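PDB 2P7J: putative sensory box/GGDEF family protein from Vibrio parahaemolyticus RIMD 2210633, which probably makes cyclic di-GMP from two GTP molecules through its GGDEF domain, the present chain being its Cache-type sensor portion. Local coordinates for residues L125-I130 with V160-Q165; S151-M156 with Y167-V172. All coordinates share one frame; numbering follows the deposited sequence.

Both contacts use strand 163-173; interaction 2 pairs it with strand 150-160. They differ in depth. Interaction 2 is the core contact: six residues of each strand run antiparallel, every touching residue is buried, and backbone bonds and apolar side chains do most of the work. Interaction 1 lies at the surface, about 15 Å away between centres, at the turn of the same hairpin. There the loop 125-130 is held mainly by hydrogen bonds from R164, with a weak N127-D162 bond beside them. Each contact has an arginine reaching oxygens, protein oxygens in interaction 1 and a sulfate in interaction 2. The two also touch directly: I130 packs on I154 and M156, and L125 on L155.

Interaction 1. Residues L125-I130 with V160-Q165; sequences LDNEQI and VNDVRQ
R164 and N127 make the main polar link between the loop 125-130 and the hairpin turn 160-165 of the Cache-type sensor domain. R164 NE donates to N127 OD1 at 2.8 Å, with the oxygen in the guanidinium plane; NE lies almost straight out from the end of the N127 C=O bond. R164 NH2 donates to the backbone O of L125 at 2.7 Å; this oxygen is tilted out of the same plane. A weak second bond runs from NH2 to N127 OD1. The guanidinium thus grips a backbone carbonyl and a side-chain amide with one edge. The bend at chi3 (-57°) lets the guanidinium reach L125 O and N127 OD1. R164 NH1 bonds Q123 O and Y167 OH, which further fixes the group.

Both segments turn sharply. D126 to Q129 form a type II turn, closed by Q129 N on D126 O, and the Q129 side chain bonds back to D126 N. V160 to V163 form the type I' turn of the hairpin. Outward, L125 and R164 pack on P157, and N127 packs on S159. At the solvent-exposed D162, the amide of N127 stands almost perpendicular to the carboxylate, and ND2 gives a weak bond to OD1 at 3.4 Å.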
loop_
_atom_site.group_PDB
_atom_site.type_symbol
_atom_site.label_atom_id
_atom_site.label_comp_id
_atom_site.label_asym_id
_atom_site.label_seq_id
_atom_site.Cartn_x
_atom_site.Cartn_y
_atom_site.Cartn_z
ATOM N N LEU B 125 -0.631 23.709 -20.833
ATOM C CA LEU B 125 0.804 23.917 -20.847
ATOM C C LEU B 125 1.295 24.133 -22.271
ATOM O O LEU B 125 0.649 23.692 -23.215
ATOM C CB LEU B 125 1.532 22.751 -20.166
ATOM C CG LEU B 125 1.239 22.605 -18.676
ATOM C CD1 LEU B 125 2.036 21.461 -18.108
ATOM C CD2 LEU B 125 1.561 23.871 -17.914
ATOM N N ASP B 126 2.404 24.856 -22.430
ATOM C CA ASP B 126 3.052 24.971 -23.726
ATOM C C ASP B 126 3.678 23.621 -24.118
ATOM O O ASP B 126 3.996 22.811 -23.258
ATOM C CB ASP B 126 4.152 26.040 -23.660
ATOM C CG ASP B 126 3.591 27.479 -23.547
ATOM O OD1 ASP B 126 2.428 27.747 -23.929
ATOM O OD2 ASP B 126 4.328 28.364 -23.095
ATOM N N ASN B 127 3.864 23.374 -25.412
ATOM C CA ASN B 127 4.693 22.245 -25.858
ATOM C C ASN B 127 6.050 22.203 -25.129
ATOM O O ASN B 127 6.732 23.213 -25.069
ATOM C CB ASN B 127 4.917 22.318 -27.368
ATOM C CG ASN B 127 3.682 21.920 -28.173
ATOM O OD1 ASN B 127 2.723 21.345 -27.646
ATOM N ND2 ASN B 127 3.713 22.210 -29.471
ATOM N N GLU B 128 6.428 21.041 -24.577
ATOM C CA GLU B 128 7.702 20.877 -23.819
ATOM C C GLU B 128 7.823 21.671 -22.496
ATOM O O GLU B 128 8.864 21.605 -21.833
ATOM C CB GLU B 128 8.946 21.090 -24.718
ATOM C CG GLU B 128 9.364 19.827 -25.548
ATOM C CD GLU B 128 8.343 19.408 -26.623
ATOM O OE1 GLU B 128 7.630 20.283 -27.171
ATOM O OE2 GLU B 128 8.282 18.209 -26.947
ATOM N N GLN B 129 6.797 22.443 -22.122
ATOM C CA GLN B 129 6.785 23.092 -20.812
ATOM C C GLN B 129 6.566 22.043 -19.710
ATOM O O GLN B 129 5.619 21.231 -19.780
ATOM C CB GLN B 129 5.712 24.182 -20.713
ATOM C CG GLN B 129 5.571 24.742 -19.282
ATOM C CD GLN B 129 4.459 25.768 -19.105
ATOM O OE1 GLN B 129 3.711 26.052 -20.028
ATOM N NE2 GLN B 129 4.339 26.320 -17.885
ATOM N N ILE B 130 7.458 22.050 -18.708
ATOM C CA ILE B 130 7.344 21.157 -17.554
ATOM C C ILE B 130 6.672 21.876 -16.367
ATOM O O ILE B 130 7.156 22.903 -15.881
ATOM C CB ILE B 130 8.725 20.626 -17.124
ATOM C CG1 ILE B 130 9.406 19.862 -18.276
ATOM C CG2 ILE B 130 8.587 19.751 -15.867
ATOM C CD1 ILE B 130 10.945 19.564 -18.045
ATOM N N VAL B 160 6.226 16.877 -31.902
ATOM C CA VAL B 160 7.124 16.532 -33.013
ATOM C C VAL B 160 6.900 17.595 -34.080
ATOM O O VAL B 160 5.751 17.833 -34.484
ATOM C CB VAL B 160 6.826 15.123 -33.601
ATOM C CG1 VAL B 160 7.705 14.839 -34.842
ATOM C CG2 VAL B 160 7.032 14.009 -32.555
ATOM N N ASN B 161 7.992 18.214 -34.541
ATOM C CA ASN B 161 7.943 19.362 -35.456
ATOM C C ASN B 161 6.935 20.413 -34.997
ATOM O O ASN B 161 6.129 20.919 -35.788
ATOM C CB ASN B 161 7.661 18.926 -36.898
ATOM C CG ASN B 161 8.703 17.958 -37.434
ATOM O OD1 ASN B 161 8.360 16.957 -38.065
ATOM N ND2 ASN B 161 9.978 18.246 -37.182
ATOM N N ASP B 162 6.998 20.713 -33.701
ATOM C CA ASP B 162 6.087 21.651 -33.010
ATOM C C ASP B 162 4.580 21.310 -33.064
ATOM O O ASP B 162 3.734 22.156 -32.769
ATOM C CB ASP B 162 6.376 23.112 -33.394
ATOM C CG ASP B 162 5.965 24.108 -32.295
ATOM O OD1 ASP B 162 6.206 23.829 -31.077
ATOM O OD2 ASP B 162 5.381 25.167 -32.657
ATOM N N VAL B 163 4.250 20.076 -33.432
ATOM C CA VAL B 163 2.878 19.577 -33.320
ATOM C C VAL B 163 2.730 18.628 -32.111
ATOM O O VAL B 163 3.442 17.627 -31.993
ATOM C CB VAL B 163 2.373 18.875 -34.629
ATOM C CG1 VAL B 163 0.923 18.459 -34.467
ATOM C CG2 VAL B 163 2.534 19.810 -35.849
ATOM N N ARG B 164 1.802 18.959 -31.219
ATOM C CA ARG B 164 1.634 18.223 -29.975
ATOM C C ARG B 164 1.179 16.777 -30.225
ATOM O O ARG B 164 0.246 16.532 -31.003
ATOM C CB ARG B 164 0.662 18.973 -29.037
ATOM C CG ARG B 164 0.456 18.271 -27.680
ATOM C CD ARG B 164 -0.348 19.155 -26.761
ATOM N NE ARG B 164 0.294 20.447 -26.586
ATOM C CZ ARG B 164 -0.055 21.354 -25.660
ATOM N NH1 ARG B 164 -1.049 21.111 -24.812
ATOM N NH2 ARG B 164 0.598 22.516 -25.592
ATOM N N GLN B 165 1.839 15.824 -29.574
ATOM C CA GLN B 165 1.566 14.419 -29.827
ATOM C C GLN B 165 0.892 13.772 -28.624
ATOM O O GLN B 165 0.323 12.696 -28.720
ATOM C CB GLN B 165 2.881 13.675 -30.163
ATOM C CG GLN B 165 3.573 14.097 -31.476
ATOM C CD GLN B 165 2.615 14.184 -32.654
ATOM O OE1 GLN B 165 2.070 13.171 -33.075
ATOM N NE2 GLN B 165 2.387 15.390 -33.170
#

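Interaction 2. Residues S151-M156 with Y167-V172; sequences SLRILM and YLVLNV. With SO4 (sulfate ion), chain E.
R153 and N171 sit opposite each other on the two strands, with their flat groups turned 76° apart. CB of S151 lies over one face of the R153 guanidinium, 4.0 Å above the plane and displaced from the centre of the group. The sulfate, likely a crystallisation additive, lies at the edge. R153 NE donates to sulfate O3 at 2.7 Å in a nearly straight bond, and R153 NH2 donates to sulfate O2 at 3.0 Å. The chain is extended from CG to NE, which carries the guanidinium out to the ion. K113, R116 and R83 also bond it through side-chain nitrogens, Y118 through its hydroxyl and R139 through its backbone N, while R153 NH1 bonds E136 O. The cluster of basic side chains would favour an anion here. The Y167 ring meets F119 edge-to-face and its OH is bonded to R164 NH1; helix 117-123 packs against R153, L155 and Y167.

Behind this site six backbone bonds pair the strands. L152 with V172, I154 with L170 and M156 with L168 are the hydrogen-bonded pairs. The shortest of the six is I154 N to L170 O, at 2.6 Å. R153 with N171 and L155 with V169 are non-hydrogen-bonded pairs.

On the sulfate side, L155 and V169 lie side by side, with CD2 and CG1 3.9 Å apart. On the other face, I154 crosses both L170 and V172; its CG1 meets V172 CG2 at 3.9 Å. The selenium (SE) of M156, modelled as selenomethionine, touches L168 CD2. Strands 150-160 and 163-173 form a beta hairpin within an antiparallel sheet, with the long helix 11-45 packed on I154, M156 and L170 and a sulfate-binding site on the other face, consistent with a Cache-type sensor domain.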
loop_
_atom_site.group_PDB
_atom_site.type_symbol
_atom_site.label_atom_id
_atom_site.label_comp_id
_atom_site.label_asym_id
_atom_site.label_seq_id
_atom_site.Cartn_x
_atom_site.Cartn_y
_atom_site.Cartn_z
ATOM N N SER B 151 -0.086 12.029 -4.789
ATOM C CA SER B 151 0.912 12.107 -5.825
ATOM C C SER B 151 1.043 13.533 -6.430
ATOM O O SER B 151 0.050 14.269 -6.552
ATOM C CB SER B 151 0.617 11.008 -6.851
ATOM O OG SER B 151 1.406 11.119 -8.003
ATOM N N LEU B 152 2.282 13.931 -6.755
ATOM C CA LEU B 152 2.549 15.204 -7.479
ATOM C C LEU B 152 2.809 14.788 -8.933
ATOM O O LEU B 152 3.812 14.094 -9.245
ATOM C CB LEU B 152 3.786 15.914 -6.928
ATOM C CG LEU B 152 4.216 17.205 -7.646
ATOM C CD1 LEU B 152 3.182 18.325 -7.491
ATOM C CD2 LEU B 152 5.578 17.675 -7.179
ATOM N N ARG B 153 1.886 15.154 -9.816
ATOM C CA ARG B 153 1.991 14.704 -11.202
ATOM C C ARG B 153 2.769 15.733 -11.993
ATOM O O ARG B 153 2.347 16.871 -12.112
ATOM C CB ARG B 153 0.605 14.470 -11.797
ATOM C CG ARG B 153 -0.084 13.277 -11.198
ATOM C CD ARG B 153 -1.557 13.347 -11.428
ATOM N NE ARG B 153 -2.222 12.290 -10.670
ATOM C CZ ARG B 153 -2.574 12.390 -9.381
ATOM N NH1 ARG B 153 -2.328 13.489 -8.692
ATOM N NH2 ARG B 153 -3.166 11.374 -8.775
ATOM N N ILE B 154 3.924 15.317 -12.493
ATOM C CA ILE B 154 4.764 16.122 -13.376
ATOM C C ILE B 154 4.181 15.944 -14.745
ATOM O O ILE B 154 3.867 14.822 -15.137
ATOM C CB ILE B 154 6.249 15.662 -13.326
ATOM C CG1 ILE B 154 6.705 15.482 -11.859
ATOM C CG2 ILE B 154 7.172 16.633 -14.105
ATOM C CD1 ILE B 154 6.545 16.789 -10.930
ATOM N N LEU B 155 3.962 17.060 -15.437
ATOM C CA LEU B 155 3.258 17.078 -16.728
ATOM C C LEU B 155 4.128 17.775 -17.765
ATOM O O LEU B 155 4.654 18.848 -17.501
ATOM C CB LEU B 155 1.916 17.805 -16.601
ATOM C CG LEU B 155 1.002 17.355 -15.440
ATOM C CD1 LEU B 155 0.004 18.412 -15.042
ATOM C CD2 LEU B 155 0.280 16.022 -15.737
HETATM N N MSE B 156 4.297 17.145 -18.927
HETATM C CA MSE B 156 5.044 17.739 -20.036
HETATM C C MSE B 156 4.407 17.386 -21.386
HETATM O O MSE B 156 4.478 16.234 -21.813
HETATM C CB MSE B 156 6.511 17.284 -19.993
HETATM C CG MSE B 156 7.391 17.721 -21.166
HETATM SE SE MSE B 156 9.148 16.974 -20.857
HETATM C CE MSE B 156 10.191 17.949 -22.167
ATOM N N TYR B 167 1.202 13.727 -23.915
ATOM C CA TYR B 167 1.698 14.247 -22.630
ATOM C C TYR B 167 2.470 13.180 -21.898
ATOM O O TYR B 167 2.006 12.029 -21.748
ATOM C CB TYR B 167 0.536 14.751 -21.739
ATOM C CG TYR B 167 -0.316 15.797 -22.414
ATOM C CD1 TYR B 167 -0.073 17.158 -22.225
ATOM C CD2 TYR B 167 -1.367 15.426 -23.270
ATOM C CE1 TYR B 167 -0.853 18.122 -22.870
ATOM C CE2 TYR B 167 -2.151 16.385 -23.920
ATOM C CZ TYR B 167 -1.891 17.712 -23.716
ATOM O OH TYR B 167 -2.664 18.642 -24.366
ATOM N N LEU B 168 3.663 13.558 -21.476
ATOM C CA LEU B 168 4.426 12.764 -20.524
ATOM C C LEU B 168 3.963 13.109 -19.079
ATOM O O LEU B 168 3.789 14.271 -18.736
ATOM C CB LEU B 168 5.926 13.016 -20.722
ATOM C CG LEU B 168 6.910 12.448 -19.700
ATOM C CD1 LEU B 168 6.872 10.914 -19.689
ATOM C CD2 LEU B 168 8.295 12.982 -20.042
ATOM N N VAL B 169 3.704 12.078 -18.269
ATOM C CA VAL B 169 3.198 12.248 -16.909
ATOM C C VAL B 169 4.011 11.395 -15.932
ATOM O O VAL B 169 4.164 10.175 -16.089
ATOM C CB VAL B 169 1.656 11.950 -16.792
ATOM C CG1 VAL B 169 1.098 12.256 -15.345
ATOM C CG2 VAL B 169 0.872 12.709 -17.874
ATOM N N LEU B 170 4.522 12.040 -14.901
ATOM C CA LEU B 170 5.296 11.326 -13.877
ATOM C C LEU B 170 4.621 11.573 -12.555
ATOM O O LEU B 170 4.395 12.737 -12.173
ATOM C CB LEU B 170 6.740 11.815 -13.853
ATOM C CG LEU B 170 7.515 11.633 -15.180
ATOM C CD1 LEU B 170 7.581 12.941 -15.891
ATOM C CD2 LEU B 170 8.925 11.196 -14.868
ATOM N N ASN B 171 4.272 10.473 -11.891
ATOM C CA ASN B 171 3.594 10.518 -10.590
ATOM C C ASN B 171 4.621 10.387 -9.492
ATOM O O ASN B 171 5.099 9.290 -9.170
ATOM C CB ASN B 171 2.541 9.402 -10.430
ATOM C CG ASN B 171 1.263 9.696 -11.168
ATOM O OD1 ASN B 171 0.180 9.482 -10.640
ATOM N ND2 ASN B 171 1.374 10.152 -12.400
ATOM N N VAL B 172 4.982 11.516 -8.925
ATOM C CA VAL B 172 5.862 11.504 -7.810
ATOM C C VAL B 172 5.153 11.381 -6.471
ATOM O O VAL B 172 4.072 11.939 -6.274
ATOM C CB VAL B 172 6.605 12.887 -7.724
ATOM C CG1 VAL B 172 7.272 13.119 -6.299
ATOM C CG2 VAL B 172 7.623 13.077 -8.879
HETATM S S SO4 E . -3.759 8.868 -11.454
HETATM O O1 SO4 E . -3.244 7.540 -11.095
HETATM O O2 SO4 E . -4.696 9.355 -10.424
HETATM O O3 SO4 E . -2.616 9.823 -11.572
HETATM O O4 SO4 E . -4.431 8.787 -12.786
#